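Local structure of short chain dehydrogenase (Leptospira borgpetersenii serovar Hardjo-bovis, 6UH2) at residues Ile201-Ile206 with Ser231-Gly236. The protein binds NAD+ and, as a member of the short-chain dehydrogenase/reductase family, probably oxidises or reduces a CH-OH/carbonyl substrate with it. Sequence-based numbering, arbitrary orientation.
With NAD (nicotinamide-adenine-dinucleotide), chain D.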
loop_
_atom_site.group_PDB
_atom_site.type_symbol
_atom_site.label_atom_id
_atom_site.label_comp_id
_atom_site.label_asym_id
_atom_site.label_seq_id
_atom_site.Cartn_x
_atom_site.Cartn_y
_atom_site.Cartn_z
ATOM N N ILE B 201 0.498 8.088 3.250
ATOM C CA ILE B 201 -0.819 7.647 2.802
ATOM C C ILE B 201 -1.592 8.869 2.338
ATOM O O ILE B 201 -1.640 9.885 3.046
ATOM C CB ILE B 201 -1.591 6.885 3.896
ATOM C CG1 ILE B 201 -1.055 5.460 3.996
ATOM C CG2 ILE B 201 -3.087 6.816 3.557
ATOM C CD1 ILE B 201 -1.769 4.593 5.033
ATOM N N SER B 202 -2.181 8.777 1.144
ATOM C CA SER B 202 -2.995 9.864 0.605
ATOM C C SER B 202 -4.449 9.410 0.530
ATOM O O SER B 202 -4.838 8.710 -0.423
ATOM C CB SER B 202 -2.489 10.300 -0.772
ATOM O OG SER B 202 -1.226 10.938 -0.671
ATOM N N PRO B 203 -5.278 9.768 1.502
ATOM C CA PRO B 203 -6.692 9.370 1.459
ATOM C C PRO B 203 -7.449 10.108 0.367
ATOM O O PRO B 203 -7.134 11.245 0.018
ATOM C CB PRO B 203 -7.223 9.776 2.844
ATOM C CG PRO B 203 -5.998 9.965 3.702
ATOM C CD PRO B 203 -4.927 10.454 2.757
ATOM N N GLY B 204 -8.455 9.436 -0.174
ATOM C CA GLY B 204 -9.517 10.114 -0.873
ATOM C C GLY B 204 -10.441 10.803 0.120
ATOM O O GLY B 204 -10.236 10.782 1.334
ATOM N N GLY B 205 -11.483 11.427 -0.418
ATOM C CA GLY B 205 -12.396 12.168 0.439
ATOM C C GLY B 205 -13.109 11.242 1.413
ATOM O O GLY B 205 -13.528 10.138 1.059
ATOM N N ILE B 206 -13.246 11.703 2.653
ATOM C CA ILE B 206 -13.839 10.923 3.733
ATOM C C ILE B 206 -15.223 11.483 4.034
ATOM O O ILE B 206 -15.379 12.695 4.243
ATOM C CB ILE B 206 -12.947 10.943 4.988
ATOM C CG1 ILE B 206 -11.547 10.427 4.642
ATOM C CG2 ILE B 206 -13.582 10.124 6.113
ATOM C CD1 ILE B 206 -11.535 8.969 4.175
ATOM N N SER B 231 -12.088 3.937 8.691
ATOM C CA SER B 231 -11.689 2.536 8.803
ATOM C C SER B 231 -11.063 2.006 7.509
ATOM O O SER B 231 -10.267 1.058 7.557
ATOM C CB SER B 231 -12.898 1.685 9.207
ATOM O OG SER B 231 -13.956 1.874 8.282
ATOM N N ASP B 232 -11.406 2.594 6.347
ATOM C CA ASP B 232 -10.779 2.207 5.080
ATOM C C ASP B 232 -9.278 2.441 5.075
ATOM O O ASP B 232 -8.581 1.889 4.215
ATOM C CB ASP B 232 -11.363 2.989 3.888
ATOM C CG ASP B 232 -12.819 2.649 3.615
ATOM O OD1 ASP B 232 -13.181 1.462 3.737
ATOM O OD2 ASP B 232 -13.593 3.575 3.280
ATOM N N LEU B 233 -8.770 3.263 5.991
ATOM C CA LEU B 233 -7.357 3.614 5.994
ATOM C C LEU B 233 -6.528 2.743 6.919
ATOM O O LEU B 233 -5.303 2.710 6.770
ATOM C CB LEU B 233 -7.173 5.083 6.402
ATOM C CG LEU B 233 -7.950 6.079 5.542
ATOM C CD1 LEU B 233 -7.836 7.472 6.118
ATOM C CD2 LEU B 233 -7.444 6.052 4.104
ATOM N N VAL B 234 -7.166 2.023 7.843
ATOM C CA VAL B 234 -6.419 1.361 8.915
ATOM C C VAL B 234 -5.509 0.280 8.346
ATOM O O VAL B 234 -4.368 0.108 8.794
ATOM C CB VAL B 234 -7.390 0.794 9.968
ATOM C CG1 VAL B 234 -6.642 -0.043 11.016
ATOM C CG2 VAL B 234 -8.185 1.918 10.646
ATOM N N GLY B 235 -6.001 -0.471 7.356
ATOM C CA GLY B 235 -5.198 -1.549 6.796
ATOM C C GLY B 235 -3.876 -1.057 6.236
ATOM O O GLY B 235 -2.814 -1.593 6.562
ATOM N N GLY B 236 -3.925 -0.008 5.410
ATOM C CA GLY B 236 -2.699 0.546 4.850
ATOM C C GLY B 236 -1.806 1.198 5.896
ATOM O O GLY B 236 -0.574 1.114 5.813
HETATM P PA NAD D . -9.685 16.735 11.044
HETATM O O1A NAD D . -9.918 18.232 10.721
HETATM O O2A NAD D . -10.850 15.866 11.522
HETATM O O5B NAD D . -8.448 16.552 12.103
HETATM C C5B NAD D . -7.238 17.282 12.031
HETATM C C4B NAD D . -6.715 17.249 13.442
HETATM O O4B NAD D . -5.436 17.985 13.369
HETATM C C3B NAD D . -7.614 17.985 14.448
HETATM O O3B NAD D . -7.798 17.188 15.644
HETATM C C2B NAD D . -6.786 19.228 14.802
HETATM O O2B NAD D . -7.024 19.675 16.144
HETATM C C1B NAD D . -5.336 18.761 14.536
HETATM N N9A NAD D . -4.515 19.960 14.414
HETATM C C8A NAD D . -4.828 21.166 13.787
HETATM N N7A NAD D . -3.871 22.042 13.937
HETATM C C5A NAD D . -2.899 21.407 14.710
HETATM C C6A NAD D . -1.673 21.817 15.222
HETATM N N6A NAD D . -1.177 23.051 15.004
HETATM N N1A NAD D . -0.960 20.935 15.939
HETATM C C2A NAD D . -1.435 19.709 16.163
HETATM N N3A NAD D . -2.604 19.232 15.727
HETATM C C4A NAD D . -3.301 20.120 15.001
HETATM O O3 NAD D . -8.998 16.015 9.767
HETATM P PN NAD D . -9.095 14.527 9.151
HETATM O O1N NAD D . -10.169 14.463 8.036
HETATM O O2N NAD D . -9.030 13.541 10.322
HETATM O O5D NAD D . -7.636 14.607 8.324
HETATM C C5D NAD D . -6.501 13.985 8.887
HETATM C C4D NAD D . -5.407 14.036 7.824
HETATM O O4D NAD D . -5.871 13.455 6.540
HETATM C C3D NAD D . -5.078 15.487 7.474
HETATM O O3D NAD D . -3.690 15.622 7.144
HETATM C C2D NAD D . -5.877 15.794 6.171
HETATM O O2D NAD D . -5.276 16.784 5.353
HETATM C C1D NAD D . -5.791 14.393 5.500
HETATM N N1N NAD D . -6.924 14.098 4.551
HETATM C C2N NAD D . -8.221 14.164 4.958
HETATM C C3N NAD D . -9.216 13.886 4.055
HETATM C C7N NAD D . -10.634 13.967 4.507
HETATM O O7N NAD D . -11.514 13.905 3.662
HETATM N N7N NAD D . -10.885 14.095 5.830
HETATM C C4N NAD D . -8.863 13.536 2.740
HETATM C C5N NAD D . -7.555 13.485 2.361
HETATM C C6N NAD D . -6.568 13.770 3.302
#
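Ile201 reaches its CD1 methyl to the backbone of Gly236, with CD1 of Ile201 3.5 Å from C of Gly236; with no side chain on Gly236, the methyl rests directly on the helix main chain. CG1, which carries CD1, lies beside the backbone N (chi1 -78°), and this turns CG2 anti to that N, where it grazes Leu233 CD2. Pro203 is next, a spacer between helix and cofactor: Leu233 crosses its ring at about a right angle, Leu233 CD1 lying 3.9 Å from Pro203 CG and CD2 equally near CB, while Pro203 CD comes within 3.7 Å of C6N of the nicotinamide. After Gly204 and Gly205, whose backbone skirts the nicotinamide, the Ile206 amide N donates to the carboxamide oxygen O7N of NAD (3.0 Å, 150° at the hydrogen), which should help fix the rotation of the carboxamide. The end of Ile206 comes nearer the helix, its CD1 4.4 Å from Leu233 CD1, a loose apolar contact. Leu233 thus backs the nicotinamide pocket from the second shell. In this Rossmann-type SDR fold, strand 197-203 runs between strands 144-148 and 252-255, and helix 231-240 packs on it, the axes of 201-203 and 231-236 nearly antiparallel (163°); Leu233 also touches Ile32 of helix 31-42 and Ile255 of strand 252-255.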